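Side-chain contacts in membrane-associated protein VP24 (Marburg virus - Musoke, Kenya, 1980, PDB 4OR8), which may act as a minor matrix protein of the virus, with a role in nucleocapsid assembly and virion budding: residues E82-Q85 against T86-L89; Y158-S161 against D162-K165; V238-A241 against V242-H246. All blocks are in the same frame, centred on the assembly; numbering follows the deposited sequence.

Contact 1: E82-Q85 against T86-L89; sequences EWQQ and TRNL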
loop_
_atom_site.group_PDB
_atom_site.type_symbol
_atom_site.label_atom_id
_atom_site.label_comp_id
_atom_site.label_asym_id
_atom_site.label_seq_id
_atom_site.Cartn_x
_atom_site.Cartn_y
_atom_site.Cartn_z
ATOM N N GLU B 82 3.872 20.865 -1.902
ATOM C CA GLU B 82 3.443 19.630 -2.553
ATOM C C GLU B 82 2.255 18.970 -1.851
ATOM O O GLU B 82 1.562 18.146 -2.445
ATOM C CB GLU B 82 4.609 18.643 -2.658
ATOM C CG GLU B 82 4.905 17.890 -1.370
ATOM C CD GLU B 82 6.290 17.270 -1.359
ATOM O OE1 GLU B 82 7.127 17.658 -2.203
ATOM O OE2 GLU B 82 6.545 16.397 -0.501
ATOM N N TRP B 83 2.014 19.334 -0.596
ATOM C CA TRP B 83 0.931 18.720 0.170
ATOM C C TRP B 83 -0.330 19.570 0.214
ATOM O O TRP B 83 -1.370 19.112 0.675
ATOM C CB TRP B 83 1.378 18.408 1.601
ATOM C CG TRP B 83 2.385 17.313 1.692
ATOM C CD1 TRP B 83 3.695 17.431 2.046
ATOM C CD2 TRP B 83 2.167 15.925 1.423
ATOM N NE1 TRP B 83 4.308 16.203 2.017
ATOM C CE2 TRP B 83 3.389 15.259 1.636
ATOM C CE3 TRP B 83 1.053 15.177 1.025
ATOM C CZ2 TRP B 83 3.534 13.889 1.463
ATOM C CZ3 TRP B 83 1.197 13.815 0.856
ATOM C CH2 TRP B 83 2.428 13.184 1.073
ATOM N N GLN B 84 -0.238 20.807 -0.260
ATOM C CA GLN B 84 -1.367 21.724 -0.162
ATOM C C GLN B 84 -2.557 21.279 -1.006
ATOM O O GLN B 84 -3.708 21.498 -0.628
ATOM C CB GLN B 84 -0.948 23.151 -0.523
ATOM C CG GLN B 84 -0.019 23.804 0.494
ATOM C CD GLN B 84 -0.730 24.255 1.768
ATOM O OE1 GLN B 84 -1.813 23.772 2.109
ATOM N NE2 GLN B 84 -0.113 25.196 2.475
ATOM N N GLN B 85 -2.276 20.653 -2.143
ATOM C CA GLN B 85 -3.333 20.128 -2.994
ATOM C C GLN B 85 -4.124 19.061 -2.241
ATOM O O GLN B 85 -5.354 19.006 -2.322
ATOM C CB GLN B 85 -2.747 19.543 -4.278
ATOM C CG GLN B 85 -3.795 19.041 -5.256
ATOM C CD GLN B 85 -3.187 18.466 -6.522
ATOM O OE1 GLN B 85 -1.997 18.151 -6.567
ATOM N NE2 GLN B 85 -4.005 18.330 -7.561
ATOM N N THR B 86 -3.403 18.225 -1.499
ATOM C CA THR B 86 -4.017 17.174 -0.698
ATOM C C THR B 86 -4.929 17.768 0.370
ATOM O O THR B 86 -6.060 17.314 0.557
ATOM C CB THR B 86 -2.951 16.285 -0.027
ATOM O OG1 THR B 86 -2.111 15.699 -1.030
ATOM C CG2 THR B 86 -3.607 15.182 0.781
ATOM N N ARG B 87 -4.435 18.789 1.061
ATOM C CA ARG B 87 -5.220 19.472 2.082
ATOM C C ARG B 87 -6.477 20.108 1.489
ATOM O O ARG B 87 -7.539 20.108 2.116
ATOM C CB ARG B 87 -4.375 20.528 2.798
ATOM C CG ARG B 87 -3.117 19.979 3.454
ATOM C CD ARG B 87 -2.451 21.019 4.347
ATOM N NE ARG B 87 -3.264 21.351 5.515
ATOM C CZ ARG B 87 -3.806 22.545 5.739
ATOM N NH1 ARG B 87 -3.617 23.536 4.878
ATOM N NH2 ARG B 87 -4.532 22.752 6.829
ATOM N N ASN B 88 -6.358 20.642 0.277
ATOM C CA ASN B 88 -7.503 21.243 -0.397
ATOM C C ASN B 88 -8.536 20.204 -0.819
ATOM O O ASN B 88 -9.738 20.413 -0.674
ATOM C CB ASN B 88 -7.056 22.060 -1.610
ATOM C CG ASN B 88 -6.155 23.219 -1.230
ATOM O OD1 ASN B 88 -5.230 23.568 -1.964
ATOM N ND2 ASN B 88 -6.418 23.816 -0.074
ATOM N N LEU B 89 -8.060 19.081 -1.342
ATOM C CA LEU B 89 -8.951 18.010 -1.766
ATOM C C LEU B 89 -9.777 17.489 -0.592
ATOM O O LEU B 89 -10.977 17.252 -0.727
ATOM C CB LEU B 89 -8.149 16.875 -2.398
ATOM C CG LEU B 89 -8.956 15.716 -2.974
ATOM C CD1 LEU B 89 -9.898 16.202 -4.068
ATOM C CD2 LEU B 89 -8.015 14.646 -3.502
#
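Leu89 N reaches back one turn to Gln85 O with a 2.9 Å hydrogen bond. One residue earlier, Asn88 N gives Gln84 O a bond of similar length, and Arg87 N lies 3.1 Å from Trp83 O at the start of the series. This spacing puts the side chains of Gln84 and Arg87, three residues apart, next to one another on the helix surface.

Gln84 and Arg87 run side by side and point the same way. Gln84 folds at chi2 (-75°), which swings its amide round beside the arginine; there OE1 accepts a weak bond from Arg87 NH1 at 3.3 Å. The oxygen comes in at the guanidinium edge, in its plane, although the amide and guanidinium planes are turned 63° apart. Stronger holds on Arg87 come from backbone carbonyls: NE donates to Leu74 O and NH2 to Phe94 O. These two carbonyls and, weakly, the glutamine oxygen probably limit the rotation of the guanidinium of this buried residue. Gln84 NE2 in turn bonds weakly to Asn77 O.

On another side of the helix, Thr86 lies alongside Trp83, with OG1 near the plane of the indole at its edge, 3.8 Å from CE3. This hydroxyl is hydrogen-bonded to Gln253 OE1 of the second subunit, whose Pro254 packs on both Trp83 and Thr86. Glu82 CG covers part of one indole face near the rim, and Glu82 OE2 bonds to His62 NE2 of the second subunit. The pattern is the i to i+4 ladder of a short alpha-helix, with an i to i+3 glutamine-arginine pair on one side and a subunit interface on another.

Contact 2: Y158-S161 against D162-K165; sequences YLTS and DMFK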
loop_
_atom_site.group_PDB
_atom_site.type_symbol
_atom_site.label_atom_id
_atom_site.label_comp_id
_atom_site.label_asym_id
_atom_site.label_seq_id
_atom_site.Cartn_x
_atom_site.Cartn_y
_atom_site.Cartn_z
ATOM N N TYR B 158 -28.464 -20.305 14.147
ATOM C CA TYR B 158 -28.208 -19.438 13.000
ATOM C C TYR B 158 -26.739 -19.370 12.593
ATOM O O TYR B 158 -26.428 -19.246 11.411
ATOM C CB TYR B 158 -28.762 -18.036 13.258
ATOM C CG TYR B 158 -30.265 -18.012 13.386
ATOM C CD1 TYR B 158 -31.062 -18.779 12.548
ATOM C CD2 TYR B 158 -30.888 -17.236 14.354
ATOM C CE1 TYR B 158 -32.438 -18.766 12.660
ATOM C CE2 TYR B 158 -32.266 -17.215 14.476
ATOM C CZ TYR B 158 -33.035 -17.984 13.624
ATOM O OH TYR B 158 -34.407 -17.972 13.736
ATOM N N LEU B 159 -25.840 -19.451 13.566
ATOM C CA LEU B 159 -24.411 -19.438 13.270
ATOM C C LEU B 159 -23.905 -20.847 12.961
ATOM O O LEU B 159 -23.322 -21.516 13.817
ATOM C CB LEU B 159 -23.616 -18.808 14.422
ATOM C CG LEU B 159 -22.094 -18.689 14.267
ATOM C CD1 LEU B 159 -21.725 -18.042 12.945
ATOM C CD2 LEU B 159 -21.498 -17.904 15.423
ATOM N N THR B 160 -24.145 -21.295 11.735
ATOM C CA THR B 160 -23.673 -22.602 11.296
ATOM C C THR B 160 -22.314 -22.478 10.612
ATOM O O THR B 160 -21.839 -21.371 10.360
ATOM C CB THR B 160 -24.671 -23.262 10.330
ATOM O OG1 THR B 160 -24.902 -22.395 9.212
ATOM C CG2 THR B 160 -25.989 -23.528 11.036
ATOM N N SER B 161 -21.690 -23.612 10.314
ATOM C CA SER B 161 -20.403 -23.597 9.630
ATOM C C SER B 161 -20.543 -22.963 8.247
ATOM O O SER B 161 -19.686 -22.190 7.823
ATOM C CB SER B 161 -19.817 -25.008 9.525
ATOM O OG SER B 161 -20.527 -25.791 8.583
ATOM N N ASP B 162 -21.633 -23.289 7.557
ATOM C CA ASP B 162 -21.943 -22.691 6.261
ATOM C C ASP B 162 -22.025 -21.168 6.333
ATOM O O ASP B 162 -21.434 -20.466 5.510
ATOM C CB ASP B 162 -23.260 -23.247 5.720
ATOM C CG ASP B 162 -23.072 -24.523 4.929
ATOM O OD1 ASP B 162 -21.999 -25.151 5.054
ATOM O OD2 ASP B 162 -24.001 -24.897 4.180
ATOM N N MET B 163 -22.759 -20.665 7.321
ATOM C CA MET B 163 -22.918 -19.227 7.501
ATOM C C MET B 163 -21.605 -18.539 7.867
ATOM O O MET B 163 -21.352 -17.410 7.455
ATOM C CB MET B 163 -23.999 -18.932 8.541
ATOM C CG MET B 163 -25.403 -19.237 8.046
ATOM S SD MET B 163 -25.880 -18.195 6.650
ATOM C CE MET B 163 -26.741 -19.378 5.617
ATOM N N PHE B 164 -20.773 -19.227 8.639
ATOM C CA PHE B 164 -19.447 -18.726 8.969
ATOM C C PHE B 164 -18.590 -18.650 7.709
ATOM O O PHE B 164 -17.903 -17.659 7.470
ATOM C CB PHE B 164 -18.784 -19.638 10.003
ATOM C CG PHE B 164 -17.392 -19.221 10.379
ATOM C CD1 PHE B 164 -16.294 -19.736 9.708
ATOM C CD2 PHE B 164 -17.179 -18.321 11.408
ATOM C CE1 PHE B 164 -15.015 -19.351 10.052
ATOM C CE2 PHE B 164 -15.901 -17.936 11.758
ATOM C CZ PHE B 164 -14.818 -18.451 11.080
ATOM N N LYS B 165 -18.637 -19.711 6.911
ATOM C CA LYS B 165 -17.862 -19.793 5.681
ATOM C C LYS B 165 -18.253 -18.670 4.729
ATOM O O LYS B 165 -17.395 -17.975 4.182
ATOM C CB LYS B 165 -18.094 -21.143 5.004
ATOM C CG LYS B 165 -16.826 -21.835 4.555
ATOM C CD LYS B 165 -16.200 -22.624 5.687
ATOM C CE LYS B 165 -16.996 -23.883 5.965
ATOM N NZ LYS B 165 -17.066 -24.759 4.762
#
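Phe164 meets Leu159 through its CB, 4.5 Å from Leu159 CD1, and its ring finds no partner on face or edge within 158-161. With CG anti to the backbone N (chi1 178°) the phenyl leads away, and its side chain packs on Leu35, Leu37 and Thr40. The Tyr158 side chain also leads away from 162-165 and packs on Phe129 and Ile132 of helix 127-142.

Closer packing surrounds Thr160. Its OG1 stands between its own backbone N and carbonyl carbon (chi1 57°), a position from which it accepts a weak hydrogen bond from Met163 N at 3.3 Å. The two side chains lie side by side, Met163 CG being 3.4 Å from Thr160 OG1; that same CG is 3.5 Å from Tyr158 O. Further along, Phe164 N bonds to Thr160 O at 2.9 Å and Lys165 N to Ser161 O at 2.8 Å, while the aliphatic part of Lys165 curls over Ser161 O.

Just upstream, Leu159 is the centre of an inverse gamma turn, closed by a weak bond from Thr160 N to Tyr158 O. A threonine N-cap thus starts helix 161-178 directly after the tight turn that ends helix 152-158.

Contact 3: V238-A241 against V242-H246; sequences VAEA and VLREH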
loop_
_atom_site.group_PDB
_atom_site.type_symbol
_atom_site.label_atom_id
_atom_site.label_comp_id
_atom_site.label_asym_id
_atom_site.label_seq_id
_atom_site.Cartn_x
_atom_site.Cartn_y
_atom_site.Cartn_z
ATOM N N VAL B 238 -6.105 3.136 6.435
ATOM C CA VAL B 238 -5.772 1.719 6.417
ATOM C C VAL B 238 -4.816 1.425 5.268
ATOM O O VAL B 238 -5.142 1.653 4.104
ATOM C CB VAL B 238 -7.022 0.826 6.300
ATOM C CG1 VAL B 238 -6.613 -0.633 6.211
ATOM C CG2 VAL B 238 -7.946 1.040 7.490
ATOM N N ALA B 239 -3.630 0.928 5.608
ATOM C CA ALA B 239 -2.605 0.624 4.619
ATOM C C ALA B 239 -3.063 -0.481 3.681
ATOM O O ALA B 239 -3.735 -1.423 4.094
ATOM C CB ALA B 239 -1.313 0.237 5.300
ATOM N N GLU B 240 -2.680 -0.353 2.419
ATOM C CA GLU B 240 -3.095 -1.270 1.366
ATOM C C GLU B 240 -2.801 -2.734 1.690
ATOM O O GLU B 240 -3.624 -3.610 1.425
ATOM C CB GLU B 240 -2.408 -0.870 0.061
ATOM C CG GLU B 240 -2.928 -1.564 -1.176
ATOM C CD GLU B 240 -2.327 -0.986 -2.443
ATOM O OE1 GLU B 240 -1.730 0.110 -2.368
ATOM O OE2 GLU B 240 -2.443 -1.625 -3.510
ATOM N N ALA B 241 -1.629 -2.989 2.269
ATOM C CA ALA B 241 -1.195 -4.347 2.586
ATOM C C ALA B 241 -2.140 -5.069 3.554
ATOM O O ALA B 241 -2.305 -6.287 3.482
ATOM C CB ALA B 241 0.216 -4.333 3.135
ATOM N N VAL B 242 -2.754 -4.309 4.454
ATOM C CA VAL B 242 -3.707 -4.853 5.415
ATOM C C VAL B 242 -4.828 -5.628 4.728
ATOM O O VAL B 242 -5.210 -6.714 5.166
ATOM C CB VAL B 242 -4.339 -3.729 6.261
ATOM C CG1 VAL B 242 -5.471 -4.273 7.118
ATOM C CG2 VAL B 242 -3.282 -3.049 7.118
ATOM N N LEU B 243 -5.342 -5.063 3.641
ATOM C CA LEU B 243 -6.469 -5.656 2.930
ATOM C C LEU B 243 -6.032 -6.546 1.769
ATOM O O LEU B 243 -6.736 -7.487 1.405
ATOM C CB LEU B 243 -7.413 -4.561 2.429
ATOM C CG LEU B 243 -7.872 -3.573 3.500
ATOM C CD1 LEU B 243 -8.748 -2.495 2.901
ATOM C CD2 LEU B 243 -8.607 -4.299 4.615
ATOM N N ARG B 244 -4.872 -6.251 1.190
ATOM C CA ARG B 244 -4.386 -7.018 0.046
ATOM C C ARG B 244 -4.061 -8.454 0.441
ATOM O O ARG B 244 -4.179 -9.378 -0.363
ATOM C CB ARG B 244 -3.163 -6.346 -0.577
ATOM C CG ARG B 244 -2.678 -7.019 -1.842
ATOM C CD ARG B 244 -1.573 -6.226 -2.498
ATOM N NE ARG B 244 -2.035 -4.930 -2.987
ATOM C CZ ARG B 244 -2.763 -4.766 -4.089
ATOM N NH1 ARG B 244 -3.131 -5.818 -4.808
ATOM N NH2 ARG B 244 -3.131 -3.553 -4.467
ATOM N N GLU B 245 -3.661 -8.632 1.693
ATOM C CA GLU B 245 -3.399 -9.952 2.246
ATOM C C GLU B 245 -4.655 -10.827 2.223
ATOM O O GLU B 245 -4.565 -12.050 2.170
ATOM C CB GLU B 245 -2.875 -9.813 3.677
ATOM C CG GLU B 245 -2.534 -11.126 4.363
ATOM C CD GLU B 245 -1.930 -10.919 5.736
ATOM O OE1 GLU B 245 -1.572 -9.765 6.063
ATOM O OE2 GLU B 245 -1.810 -11.911 6.487
ATOM N N HIS B 246 -5.824 -10.191 2.249
ATOM C CA HIS B 246 -7.088 -10.920 2.332
ATOM C C HIS B 246 -8.074 -10.545 1.227
ATOM O O HIS B 246 -9.280 -10.515 1.458
ATOM C CB HIS B 246 -7.743 -10.678 3.695
ATOM C CG HIS B 246 -6.833 -10.938 4.854
ATOM N ND1 HIS B 246 -6.494 -12.209 5.265
ATOM C CD2 HIS B 246 -6.191 -10.088 5.691
ATOM C CE1 HIS B 246 -5.682 -12.131 6.304
ATOM N NE2 HIS B 246 -5.483 -10.855 6.583
#
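Val238 and Val242 form the tight side of this contact, their side chains crossing at about a right angle with Val238 CG1 3.8 Å from Val242 CB. Val238 CG1 lies anti to the backbone N (chi1 177°), which sets this methyl against Val242; it also meets Leu243 CG at 4.2 Å. Ala239 CB adds a looser touch on Val242 CG2. Val238, Val242 and Leu243 are buried: Leu108 of helix 104-115 packs on Val242 and Leu243, Phe61 and Ile63 of strand 59-64 lie on Val242, and Phe175 of helix 161-178 touches Leu243.

Here strand 228-239 of the mixed sheet runs straight into the short helix 240-244. At the junction Val242 N bonds to Ala239 O at 3.1 Å. Glu240 O then takes two donors: Arg244 N at 2.9 Å and a weak, more bent bond from Leu243 N. Glu245 N follows with a bond to Ala241 O at 3.2 Å.

Ala241 and Glu245 make up the looser, partly exposed side, packing on Met209 and Asn208 of the second subunit, respectively. Glu240, itself buried, and Arg244 form a separate charged group at the subunit interface. They are placed side by side for an i to i+4 salt bridge, but the modelled OE2 and NH2 are too close, so the pairing is doubtful in detail. In the model Glu240 OE2 also pairs with Arg206 NH2 of its own chain and with Arg244 NH2 of the second subunit, though OE2 is not securely placed. Phe179 packs on the side chains of both Glu240 and Arg244.

In the fold
The three contacts follow one another along the chain and none touches another. Contacts 1 and 2 lie on opposite sides of the chain's centre, their own centres 46 Å apart. Contact 3 sits more centrally, with its centre about 24 Å from that of contact 1 and about 25 Å from that of contact 2. Its nearest atoms come within about 11 Å of contact 2, and helix 161-178 bridges the gap: it begins in contact 2 and brings Phe175 and Met178 against Leu243. Contacts 1 and 3 both meet the second subunit, whereas no other chain of the assembly touches contact 2. Pro254 packs on Glu245 in its own chain, and Pro254 of the second subunit packs on Trp83 and Thr86 of contact 1.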